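Local coordinates for Alr1585 protein (Nostoc sp., PDB 5C2I) that probably uses hydrogen peroxide to oxidise dyes and related substrates at a bound haem, as a DyP-type peroxidase that assembles into a tetramer, at residues 39-44 against 187-192; 101-106 against 111-116; 339-344 against 348-353; 430-433 against 437-440. The protein carries 1 engineered substitution. All blocks are in the same frame, centred on the assembly; numbering follows the deposited sequence.

Contact 1 of 4, residues 39-44 against 187-192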
loop_
_atom_site.group_PDB
_atom_site.type_symbol
_atom_site.label_atom_id
_atom_site.label_comp_id
_atom_site.label_asym_id
_atom_site.label_seq_id
_atom_site.Cartn_x
_atom_site.Cartn_y
_atom_site.Cartn_z
ATOM N N GLY A 39 -7.953 7.163 20.965
ATOM C CA GLY A 39 -7.017 6.987 19.849
ATOM C C GLY A 39 -7.220 5.786 18.922
ATOM O O GLY A 39 -6.300 5.404 18.204
ATOM N N ARG A 40 -8.374 5.123 18.994
ATOM C CA ARG A 40 -8.625 3.944 18.155
ATOM C C ARG A 40 -9.173 4.406 16.815
ATOM O O ARG A 40 -9.880 5.422 16.719
ATOM C CB ARG A 40 -9.602 2.957 18.816
ATOM C CG ARG A 40 -9.294 2.543 20.268
ATOM C CD ARG A 40 -7.983 1.788 20.478
ATOM N NE ARG A 40 -7.881 1.468 21.923
ATOM C CZ ARG A 40 -8.153 0.301 22.496
ATOM N NH1 ARG A 40 -8.503 -0.789 21.801
ATOM N NH2 ARG A 40 -8.114 0.199 23.818
ATOM N N ASP A 41 -8.891 3.631 15.787
ATOM C CA ASP A 41 -9.261 4.016 14.417
ATOM C C ASP A 41 -10.735 3.830 14.053
ATOM O O ASP A 41 -11.211 4.426 13.103
ATOM C CB ASP A 41 -8.432 3.218 13.423
ATOM C CG ASP A 41 -7.037 3.780 13.276
ATOM O OD1 ASP A 41 -6.899 5.043 13.259
ATOM O OD2 ASP A 41 -6.109 2.940 13.171
ATOM N N HIS A 42 -11.438 3.025 14.809
ATOM C CA HIS A 42 -12.834 2.717 14.494
ATOM C C HIS A 42 -13.651 2.737 15.773
ATOM O O HIS A 42 -13.172 2.347 16.841
ATOM C CB HIS A 42 -12.949 1.347 13.847
ATOM C CG HIS A 42 -12.266 1.252 12.535
ATOM N ND1 HIS A 42 -12.847 1.702 11.365
ATOM C CD2 HIS A 42 -11.030 0.808 12.202
ATOM C CE1 HIS A 42 -11.982 1.566 10.372
ATOM N NE2 HIS A 42 -10.875 1.017 10.853
ATOM N N SER A 43 -14.890 3.183 15.655
ATOM C CA SER A 43 -15.756 3.139 16.787
ATOM C C SER A 43 -17.183 2.847 16.373
ATOM O O SER A 43 -17.554 2.985 15.186
ATOM C CB SER A 43 -15.666 4.442 17.546
ATOM O OG SER A 43 -16.120 5.461 16.746
ATOM N N VAL A 44 -17.927 2.358 17.348
ATOM C CA VAL A 44 -19.369 2.119 17.183
ATOM C C VAL A 44 -20.061 2.892 18.284
ATOM O O VAL A 44 -19.667 2.819 19.466
ATOM C CB VAL A 44 -19.718 0.626 17.238
ATOM C CG1 VAL A 44 -21.221 0.391 17.187
ATOM C CG2 VAL A 44 -19.007 -0.150 16.110
ATOM N N ILE A 187 -11.645 7.376 11.237
ATOM C CA ILE A 187 -10.690 8.477 11.142
ATOM C C ILE A 187 -10.332 8.672 9.701
ATOM O O ILE A 187 -9.804 7.781 9.033
ATOM C CB ILE A 187 -9.396 8.183 11.950
ATOM C CG1 ILE A 187 -9.706 7.870 13.408
ATOM C CG2 ILE A 187 -8.401 9.334 11.855
ATOM C CD1 ILE A 187 -10.400 8.936 14.210
ATOM N N LEU A 188 -10.677 9.832 9.187
ATOM C CA LEU A 188 -10.315 10.263 7.874
ATOM C C LEU A 188 -8.911 10.855 7.868
ATOM O O LEU A 188 -8.553 11.566 8.782
ATOM C CB LEU A 188 -11.351 11.298 7.450
ATOM C CG LEU A 188 -11.530 11.676 6.016
ATOM C CD1 LEU A 188 -12.009 10.482 5.206
ATOM C CD2 LEU A 188 -12.580 12.782 5.970
ATOM N N ARG A 189 -8.126 10.473 6.870
ATOM C CA ARG A 189 -6.753 10.955 6.694
ATOM C C ARG A 189 -6.504 11.442 5.293
ATOM O O ARG A 189 -7.127 10.991 4.345
ATOM C CB ARG A 189 -5.732 9.876 6.995
ATOM C CG ARG A 189 -5.691 9.536 8.454
ATOM C CD ARG A 189 -4.705 8.419 8.710
ATOM N NE ARG A 189 -4.976 7.869 10.027
ATOM C CZ ARG A 189 -4.464 8.295 11.163
ATOM N NH1 ARG A 189 -3.569 9.278 11.186
ATOM N NH2 ARG A 189 -4.829 7.678 12.279
ATOM N N ASN A 190 -5.618 12.415 5.169
ATOM C CA ASN A 190 -5.217 12.896 3.860
ATOM C C ASN A 190 -4.015 12.080 3.387
ATOM O O ASN A 190 -3.511 11.220 4.111
ATOM C CB ASN A 190 -4.940 14.407 3.869
ATOM C CG ASN A 190 -3.774 14.792 4.774
ATOM O OD1 ASN A 190 -2.951 13.963 5.173
ATOM N ND2 ASN A 190 -3.719 16.080 5.110
ATOM N N GLN A 191 -3.549 12.356 2.191
ATOM C CA GLN A 191 -2.453 11.550 1.637
ATOM C C GLN A 191 -1.152 11.679 2.441
ATOM O O GLN A 191 -0.356 10.768 2.456
ATOM C CB GLN A 191 -2.262 11.818 0.134
ATOM C CG GLN A 191 -0.947 12.467 -0.240
ATOM C CD GLN A 191 -0.834 12.769 -1.727
ATOM O OE1 GLN A 191 -1.616 12.260 -2.535
ATOM N NE2 GLN A 191 0.135 13.611 -2.097
ATOM N N ALA A 192 -0.952 12.793 3.143
ATOM C CA ALA A 192 0.195 12.918 4.057
ATOM C C ALA A 192 0.041 12.147 5.360
ATOM O O ALA A 192 0.933 12.187 6.181
ATOM C CB ALA A 192 0.471 14.403 4.350
HETATM O O HOH W 1 -10.256 4.901 10.493
#

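Contact 2 of 4, residues 101-106 against 111-116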
loop_
_atom_site.group_PDB
_atom_site.type_symbol
_atom_site.label_atom_id
_atom_site.label_comp_id
_atom_site.label_asym_id
_atom_site.label_seq_id
_atom_site.Cartn_x
_atom_site.Cartn_y
_atom_site.Cartn_z
ATOM N N HIS A 101 -32.814 11.871 30.683
ATOM C CA HIS A 101 -33.951 10.947 30.573
ATOM C C HIS A 101 -33.551 9.553 31.052
ATOM O O HIS A 101 -34.357 8.811 31.627
ATOM C CB HIS A 101 -34.551 10.914 29.149
ATOM C CG HIS A 101 -35.516 12.028 28.859
ATOM N ND1 HIS A 101 -35.192 13.094 28.045
ATOM C CD2 HIS A 101 -36.784 12.257 29.269
ATOM C CE1 HIS A 101 -36.220 13.914 27.940
ATOM N NE2 HIS A 101 -37.197 13.433 28.677
ATOM N N GLY A 102 -32.324 9.171 30.773
ATOM C CA GLY A 102 -31.807 7.878 31.210
ATOM C C GLY A 102 -31.753 7.748 32.718
ATOM O O GLY A 102 -32.084 6.718 33.267
ATOM N N TYR A 103 -31.300 8.793 33.383
ATOM C CA TYR A 103 -31.324 8.843 34.846
ATOM C C TYR A 103 -32.732 8.706 35.383
ATOM O O TYR A 103 -32.963 7.980 36.353
ATOM C CB TYR A 103 -30.687 10.141 35.366
ATOM C CG TYR A 103 -29.163 10.059 35.559
ATOM C CD1 TYR A 103 -28.617 9.606 36.769
ATOM C CD2 TYR A 103 -28.286 10.468 34.555
ATOM C CE1 TYR A 103 -27.226 9.571 36.958
ATOM C CE2 TYR A 103 -26.904 10.399 34.720
ATOM C CZ TYR A 103 -26.387 9.947 35.932
ATOM O OH TYR A 103 -25.018 9.869 36.075
ATOM N N GLU A 104 -33.684 9.356 34.732
ATOM C CA GLU A 104 -35.084 9.251 35.165
ATOM C C GLU A 104 -35.601 7.829 34.995
ATOM O O GLU A 104 -36.281 7.321 35.881
ATOM C CB GLU A 104 -35.958 10.258 34.439
ATOM C CG GLU A 104 -35.683 11.683 34.858
ATOM C CD GLU A 104 -36.621 12.634 34.108
ATOM O OE1 GLU A 104 -36.637 12.679 32.872
ATOM O OE2 GLU A 104 -37.395 13.322 34.743
ATOM N N TYR A 105 -35.297 7.217 33.846
ATOM C CA TYR A 105 -35.670 5.822 33.593
ATOM C C TYR A 105 -35.140 4.906 34.716
ATOM O O TYR A 105 -35.856 4.026 35.181
ATOM C CB TYR A 105 -35.132 5.332 32.232
ATOM C CG TYR A 105 -35.415 3.870 32.066
ATOM C CD1 TYR A 105 -34.536 2.924 32.567
ATOM C CD2 TYR A 105 -36.580 3.435 31.468
ATOM C CE1 TYR A 105 -34.829 1.567 32.471
ATOM C CE2 TYR A 105 -36.876 2.091 31.347
ATOM C CZ TYR A 105 -35.994 1.158 31.854
ATOM O OH TYR A 105 -36.300 -0.204 31.755
ATOM N N LEU A 106 -33.922 5.171 35.155
ATOM C CA LEU A 106 -33.271 4.418 36.198
ATOM C C LEU A 106 -33.751 4.741 37.615
ATOM O O LEU A 106 -33.241 4.193 38.574
ATOM C CB LEU A 106 -31.741 4.593 36.084
ATOM C CG LEU A 106 -31.150 3.978 34.821
ATOM C CD1 LEU A 106 -29.690 4.415 34.687
ATOM C CD2 LEU A 106 -31.284 2.465 34.793
ATOM N N PHE A 111 -32.718 15.274 42.704
ATOM C CA PHE A 111 -31.636 15.901 43.391
ATOM C C PHE A 111 -30.292 15.199 43.178
ATOM O O PHE A 111 -29.246 15.822 43.384
ATOM C CB PHE A 111 -31.962 16.030 44.895
ATOM C CG PHE A 111 -31.039 16.964 45.622
ATOM C CD1 PHE A 111 -31.189 18.360 45.494
ATOM C CD2 PHE A 111 -29.994 16.471 46.415
ATOM C CE1 PHE A 111 -30.310 19.233 46.145
ATOM C CE2 PHE A 111 -29.115 17.347 47.064
ATOM C CZ PHE A 111 -29.278 18.724 46.931
ATOM N N GLN A 112 -30.307 13.906 42.827
ATOM C CA GLN A 112 -29.093 13.101 42.572
ATOM C C GLN A 112 -28.690 13.030 41.093
ATOM O O GLN A 112 -27.713 12.377 40.723
ATOM C CB GLN A 112 -29.283 11.660 43.089
ATOM C CG GLN A 112 -29.478 11.668 44.582
ATOM C CD GLN A 112 -28.307 12.247 45.374
ATOM O OE1 GLN A 112 -28.514 13.081 46.215
ATOM N NE2 GLN A 112 -27.081 11.802 45.103
ATOM N N ILE A 113 -29.489 13.638 40.244
ATOM C CA ILE A 113 -29.169 13.662 38.819
ATOM C C ILE A 113 -28.119 14.761 38.636
ATOM O O ILE A 113 -28.226 15.811 39.232
ATOM C CB ILE A 113 -30.448 13.893 37.988
ATOM C CG1 ILE A 113 -31.382 12.663 38.174
ATOM C CG2 ILE A 113 -30.149 14.174 36.509
ATOM C CD1 ILE A 113 -32.706 12.756 37.459
ATOM N N PRO A 114 -27.098 14.515 37.806
ATOM C CA PRO A 114 -26.134 15.575 37.533
ATOM C C PRO A 114 -26.789 16.927 37.283
ATOM O O PRO A 114 -27.807 17.012 36.565
ATOM C CB PRO A 114 -25.344 15.033 36.313
ATOM C CG PRO A 114 -25.393 13.532 36.517
ATOM C CD PRO A 114 -26.786 13.283 37.049
ATOM N N GLY A 115 -26.191 17.969 37.863
ATOM C CA GLY A 115 -26.814 19.267 37.947
ATOM C C GLY A 115 -26.731 20.206 36.763
ATOM O O GLY A 115 -27.439 21.213 36.748
ATOM N N ASP A 116 -25.918 19.906 35.763
ATOM C CA ASP A 116 -25.719 20.840 34.629
ATOM C C ASP A 116 -27.033 21.170 33.959
ATOM O O ASP A 116 -27.814 20.266 33.622
ATOM C CB ASP A 116 -24.721 20.226 33.642
ATOM C CG ASP A 116 -24.475 21.091 32.429
ATOM O OD1 ASP A 116 -25.224 20.962 31.448
ATOM O OD2 ASP A 116 -23.545 21.913 32.487
#

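Contact 3 of 4, residues 339-344 against 348-353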
loop_
_atom_site.group_PDB
_atom_site.type_symbol
_atom_site.label_atom_id
_atom_site.label_comp_id
_atom_site.label_asym_id
_atom_site.label_seq_id
_atom_site.Cartn_x
_atom_site.Cartn_y
_atom_site.Cartn_z
ATOM N N ASP A 339 -8.255 37.622 22.552
ATOM C CA ASP A 339 -9.016 38.771 21.953
ATOM C C ASP A 339 -10.036 39.332 22.938
ATOM O O ASP A 339 -10.251 40.545 22.963
ATOM C CB ASP A 339 -9.786 38.394 20.666
ATOM C CG ASP A 339 -8.912 38.279 19.449
ATOM O OD1 ASP A 339 -7.776 38.827 19.413
ATOM O OD2 ASP A 339 -9.369 37.602 18.488
ATOM N N THR A 340 -10.695 38.479 23.727
ATOM C CA THR A 340 -11.764 38.983 24.628
ATOM C C THR A 340 -11.189 39.730 25.833
ATOM O O THR A 340 -11.805 40.674 26.352
ATOM C CB THR A 340 -12.738 37.904 25.138
ATOM O OG1 THR A 340 -12.091 37.069 26.118
ATOM C CG2 THR A 340 -13.301 37.062 24.000
ATOM N N ALA A 341 -9.971 39.356 26.212
ATOM C CA ALA A 341 -9.272 39.997 27.307
ATOM C C ALA A 341 -8.735 41.367 26.928
ATOM O O ALA A 341 -8.631 42.240 27.773
ATOM C CB ALA A 341 -8.156 39.079 27.815
ATOM N N ARG A 342 -8.379 41.571 25.668
ATOM C CA ARG A 342 -8.037 42.902 25.178
ATOM C C ARG A 342 -9.198 43.797 24.868
ATOM O O ARG A 342 -9.190 44.993 25.167
ATOM C CB ARG A 342 -7.371 42.819 23.829
ATOM C CG ARG A 342 -5.944 42.418 23.860
ATOM C CD ARG A 342 -5.408 42.510 22.442
ATOM N NE ARG A 342 -5.771 41.315 21.674
ATOM C CZ ARG A 342 -5.157 40.133 21.777
ATOM N NH1 ARG A 342 -4.131 39.978 22.608
ATOM N NH2 ARG A 342 -5.555 39.101 21.046
ATOM N N LEU A 343 -10.140 43.235 24.127
ATOM C CA LEU A 343 -11.078 44.054 23.369
ATOM C C LEU A 343 -12.294 44.317 24.201
ATOM O O LEU A 343 -12.879 45.385 24.086
ATOM C CB LEU A 343 -11.455 43.378 22.029
ATOM C CG LEU A 343 -10.319 43.289 20.995
ATOM C CD1 LEU A 343 -10.745 42.437 19.814
ATOM C CD2 LEU A 343 -9.884 44.709 20.535
ATOM N N LEU A 344 -12.665 43.359 25.047
ATOM C CA LEU A 344 -13.901 43.451 25.802
ATOM C C LEU A 344 -13.683 43.707 27.287
ATOM O O LEU A 344 -14.637 43.549 28.062
ATOM C CB LEU A 344 -14.742 42.174 25.632
ATOM C CG LEU A 344 -15.038 41.678 24.220
ATOM C CD1 LEU A 344 -15.688 40.305 24.314
ATOM C CD2 LEU A 344 -15.938 42.673 23.490
ATOM N N GLY A 348 -9.259 46.752 32.805
ATOM C CA GLY A 348 -7.836 46.457 32.640
ATOM C C GLY A 348 -7.333 45.145 33.217
ATOM O O GLY A 348 -6.132 44.929 33.278
ATOM N N HIS A 349 -8.236 44.267 33.656
ATOM C CA HIS A 349 -7.829 43.012 34.276
ATOM C C HIS A 349 -7.578 41.960 33.178
ATOM O O HIS A 349 -8.329 40.996 33.075
ATOM C CB HIS A 349 -8.868 42.562 35.356
ATOM C CG HIS A 349 -8.689 43.249 36.688
ATOM N ND1 HIS A 349 -9.248 44.479 36.980
ATOM C CD2 HIS A 349 -7.967 42.899 37.783
ATOM C CE1 HIS A 349 -8.893 44.848 38.200
ATOM N NE2 HIS A 349 -8.111 43.910 38.708
ATOM N N PHE A 350 -6.534 42.163 32.362
ATOM C CA PHE A 350 -6.218 41.243 31.253
ATOM C C PHE A 350 -6.092 39.818 31.759
ATOM O O PHE A 350 -6.754 38.922 31.240
ATOM C CB PHE A 350 -4.952 41.615 30.438
ATOM C CG PHE A 350 -4.618 40.614 29.325
ATOM C CD1 PHE A 350 -3.893 39.444 29.582
ATOM C CD2 PHE A 350 -5.044 40.831 28.017
ATOM C CE1 PHE A 350 -3.596 38.528 28.569
ATOM C CE2 PHE A 350 -4.754 39.908 26.995
ATOM C CZ PHE A 350 -4.028 38.756 27.279
ATOM N N ASP A 351 -5.259 39.609 32.783
ATOM C CA ASP A 351 -4.975 38.250 33.249
ATOM C C ASP A 351 -6.226 37.517 33.707
ATOM O O ASP A 351 -6.415 36.337 33.366
ATOM C CB ASP A 351 -3.923 38.248 34.372
ATOM C CG ASP A 351 -2.536 38.570 33.867
ATOM O OD1 ASP A 351 -2.321 38.610 32.629
ATOM O OD2 ASP A 351 -1.654 38.824 34.712
ATOM N N GLU A 352 -7.068 38.195 34.484
ATOM C CA GLU A 352 -8.300 37.588 34.973
ATOM C C GLU A 352 -9.237 37.300 33.788
ATOM O O GLU A 352 -9.842 36.233 33.718
ATOM C CB GLU A 352 -9.043 38.478 35.972
ATOM C CG GLU A 352 -8.387 38.685 37.348
ATOM C CD GLU A 352 -7.137 39.594 37.345
ATOM O OE1 GLU A 352 -6.756 40.169 36.266
ATOM O OE2 GLU A 352 -6.520 39.740 38.442
ATOM N N ALA A 353 -9.343 38.251 32.865
ATOM C CA ALA A 353 -10.217 38.106 31.722
ATOM C C ALA A 353 -9.748 36.953 30.794
ATOM O O ALA A 353 -10.566 36.239 30.267
ATOM C CB ALA A 353 -10.311 39.410 30.942
HETATM O O HOH W 2 -12.791 37.278 28.749
#

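Contact 4 of 4, residues 430-433 against 437-440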
loop_
_atom_site.group_PDB
_atom_site.type_symbol
_atom_site.label_atom_id
_atom_site.label_comp_id
_atom_site.label_asym_id
_atom_site.label_seq_id
_atom_site.Cartn_x
_atom_site.Cartn_y
_atom_site.Cartn_z
ATOM N N TRP A 430 -13.483 40.117 4.433
ATOM C CA TRP A 430 -12.291 39.343 4.091
ATOM C C TRP A 430 -11.191 40.282 3.626
ATOM O O TRP A 430 -11.447 41.171 2.791
ATOM C CB TRP A 430 -12.649 38.346 2.990
ATOM C CG TRP A 430 -13.864 37.532 3.346
ATOM C CD1 TRP A 430 -15.162 37.921 3.259
ATOM C CD2 TRP A 430 -13.893 36.197 3.860
ATOM N NE1 TRP A 430 -16.004 36.908 3.648
ATOM C CE2 TRP A 430 -15.250 35.847 4.049
ATOM C CE3 TRP A 430 -12.906 35.248 4.169
ATOM C CZ2 TRP A 430 -15.638 34.591 4.547
ATOM C CZ3 TRP A 430 -13.281 34.028 4.652
ATOM C CH2 TRP A 430 -14.640 33.695 4.831
ATOM N N PRO A 431 -9.966 40.109 4.152
ATOM C CA PRO A 431 -8.878 40.969 3.697
ATOM C C PRO A 431 -8.506 40.650 2.251
ATOM O O PRO A 431 -8.330 39.499 1.903
ATOM C CB PRO A 431 -7.728 40.643 4.673
ATOM C CG PRO A 431 -8.402 40.020 5.885
ATOM C CD PRO A 431 -9.538 39.232 5.256
ATOM N N LYS A 432 -8.454 41.665 1.397
ATOM C CA LYS A 432 -8.029 41.471 0.030
ATOM C C LYS A 432 -6.582 40.997 -0.044
ATOM O O LYS A 432 -6.238 40.155 -0.884
ATOM C CB LYS A 432 -8.187 42.771 -0.781
ATOM C CG LYS A 432 -9.617 43.236 -0.916
ATOM C CD LYS A 432 -9.695 44.459 -1.823
ATOM C CE LYS A 432 -11.106 44.996 -1.813
ATOM N NZ LYS A 432 -11.298 46.100 -2.770
ATOM N N LYS A 433 -5.719 41.592 0.777
ATOM C CA LYS A 433 -4.292 41.276 0.781
ATOM C C LYS A 433 -3.943 40.978 2.227
ATOM O O LYS A 433 -4.139 41.805 3.091
ATOM C CB LYS A 433 -3.461 42.464 0.272
ATOM C CG LYS A 433 -3.695 42.758 -1.204
ATOM C CD LYS A 433 -2.918 41.727 -2.053
ATOM C CE LYS A 433 -1.546 42.233 -2.463
ATOM N NZ LYS A 433 -0.789 41.209 -3.251
ATOM N N PRO A 437 -5.173 46.220 5.596
ATOM C CA PRO A 437 -6.485 46.412 6.224
ATOM C C PRO A 437 -7.705 46.348 5.296
ATOM O O PRO A 437 -8.800 46.030 5.766
ATOM C CB PRO A 437 -6.357 47.806 6.882
ATOM C CG PRO A 437 -5.300 48.492 6.093
ATOM C CD PRO A 437 -4.326 47.420 5.721
ATOM N N GLU A 438 -7.543 46.640 4.011
ATOM C CA GLU A 438 -8.722 46.736 3.155
ATOM C C GLU A 438 -9.451 45.391 3.061
ATOM O O GLU A 438 -8.829 44.363 2.784
ATOM C CB GLU A 438 -8.376 47.271 1.764
ATOM C CG GLU A 438 -9.619 47.556 0.945
ATOM C CD GLU A 438 -9.343 48.216 -0.407
ATOM O OE1 GLU A 438 -8.193 48.628 -0.668
ATOM O OE2 GLU A 438 -10.290 48.338 -1.203
ATOM N N THR A 439 -10.768 45.421 3.261
ATOM C CA THR A 439 -11.580 44.226 3.186
ATOM C C THR A 439 -12.633 44.323 2.109
ATOM O O THR A 439 -12.923 45.395 1.572
ATOM C CB THR A 439 -12.296 43.919 4.517
ATOM O OG1 THR A 439 -13.153 44.990 4.860
ATOM C CG2 THR A 439 -11.285 43.672 5.651
ATOM N N GLU A 440 -13.231 43.188 1.829
ATOM C CA GLU A 440 -14.357 43.094 0.935
ATOM C C GLU A 440 -15.392 42.143 1.574
ATOM O O GLU A 440 -15.025 41.131 2.160
ATOM C CB GLU A 440 -13.880 42.542 -0.381
ATOM C CG GLU A 440 -14.980 42.167 -1.327
ATOM C CD GLU A 440 -14.457 41.987 -2.749
ATOM O OE1 GLU A 440 -13.471 42.670 -3.114
ATOM O OE2 GLU A 440 -15.048 41.170 -3.485
HETATM O O HOH W 3 -6.240 43.859 2.470
#

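Contact 1 of 4, residues 39-44 against 187-192
D41 meets R189 through a single oxygen: OD1 of D41 stands at the edge of the guanidinium, in its plane, 3.5 Å from NH2 of R189, in a long and weak salt bridge. The carboxylate and guanidinium planes are 89° apart, so the two groups meet crosswise and do not form the paired, coplanar arrangement. I187 crosses the D41 side chain at about a right angle, and its CG1 lies 3.8 Å from O of D41 and 4.0 Å from OD1. One water joins the backbones, donating to O of D41 (2.8 Å) and accepting from N of I187 (2.9 Å).

R189 reaches across with an extended chain from CG to NE, and its NH1 is bound to O of G193, a firmer partner than D41. D157 takes the backbone N-H of D41, while R40 turns away to E79 and the carbonyl of D91. I187 and R189 also rest on I195 of strand 195-196.

The contact thus links the residues just before strand 42-50 to the end of strand 177-189, at the surface of the N-terminal ferredoxin-like domain. No direct backbone hydrogen bond joins the two segments here, and the attraction is probably modest.

Contact 2 of 4, residues 101-106 against 111-116
The last turn of helix 100-105 faces the irregular chain at 113-114; their CA atoms come nearest at Y103 and I113, 6.6 Å apart, and no hydrogen bond joins the two segments. Y103 points toward the other segment and has the largest share of the contact. P114 comes from the opposite direction and sets its CD over one face of the phenol ring, 3.7 Å from the ring centroid and 16° off the ring normal, a CH-pi contact. The methylene is displaced toward the hydroxyl end, CD of P114 being 3.5 Å from CZ of Y103.

With CG1 beside its own backbone N (chi1 -65°) and the chain then extended, the longer branch of I113 reaches back to Y103, CG1 lying 3.8 Å from CB of Y103. Its terminal CD1 touches CG of E104 at 4.1 Å, while the carboxylate of E104 pairs with R100. F119 of helix 117-121 packs on Y103, I113 and P114. Through F457 of strand 448-458, which meets Y103 and P114, this N-terminal turn packs on the C-terminal part of the chain.

Cohesion across this buried turn therefore comes from dispersion and the CH-pi contact. The carbonyls of I113 and P114 find their partner in the guanidinium of R120.

Contact 3 of 4, residues 339-344 against 348-353
A341 faces F350 with its methyl over the phenyl ring. CB of A341 lies 3.9 Å from the ring centroid and 28° off the normal, a CH-pi contact displaced toward one side of the ring, where CD2 of F350 is 3.6 Å away. F350 comes within reach because its CG stands anti to the backbone N (chi1 178°), which swings the ring back toward helix 339-343. On its other flank the same methyl meets A353: the two CB atoms are 3.8 Å apart, small side chains that let the backbones draw close, the CA atoms of A341 and A353 being separated by just 4.9 Å.

R342 runs alongside F350, both side chains pointing the same way, with CG of R342 4.2 Å from CE2 of F350. Its guanidinium is inclined 36° to the ring. A bend at chi3 brings the head group back to its own helix, where NH2 gives a 2.8 Å bond to OD1 of D339, in the guanidinium plane but on the anti side of the carboxylate. D317 takes NH1 of R342, and R332 holds the other oxygen of D339, so the charges form a small network.

Beside the apolar centre, a water donates to both OG1 of T340 and O of A353, bridging the helices; OG1 also bonds to E357. T345, in the connection, bonds to O of A341 and touches A353.

The arrangement is a pair of consecutive helices joined by a short loop and packed through A341, F350 and A353, in the C-terminal part of the peroxidase at the protein surface.

Contact 4 of 4, residues 430-433 against 437-440
W430 opens the pairing with two backbone bonds to E440: its N gives a hydrogen bond to O of E440 and its O receives one from N of E440, each 2.9 Å long, which makes them a hydrogen-bonded antiparallel pair. The indole has the carbonyl oxygen of E440 at its edge, in the ring plane, with CD1 of W430 3.4 Å from that O. NE1 of W430 bonds to O of Y442 further along the partner strand, fixing the ring's turn, and L273, L277, L287 and I288 pack against it.

P431 has no N-H to give and sits in the non-hydrogen-bonded position opposite T439. Here the chains close through CA-H...O contacts, CA of T439 being 3.1 Å from O of W430 and CA of P431 3.5 Å from O of E438.

K432 restores the bonding, its N donating to O of E438 at 3.1 Å. Its side chain, extended beyond CG, lies across the partner strand and delivers NZ to OE2 of E438 at 2.9 Å, from above the carboxylate plane (55° out of it). OE1 of E440, 4.1 Å from the same NZ, would probably add to its attraction.

At K433 a water accepts from N of K433 and lies 2.7 Å from O of E438, to which it probably donates. Strands 428-431 and 439-442 thus form a two-stranded antiparallel beta hairpin, with W430 buried against helices 263-277 and 281-289.

Overall arrangement
Contact 2 is the buried one of the four, and its chemistry is wholly apolar. Contacts 1 and 3 lie at the surface: contact 1 has a weak ion pair across it, contact 3 an ion pair within one helix, and both a bridging water. Contact 4 is partly buried and relies on backbone hydrogen bonds together with a salt bridge and a water. Contacts 2, 3 and 4 each close a short local turn, whereas contact 1 joins strands far apart in sequence and encloses contact 2 within its loop. Contacts 1 and 2 share the N-terminal part of the chain, yet their centres are 34 Å apart. Contacts 3 and 4, with centres about 26 Å apart, are the nearest pair by that measure.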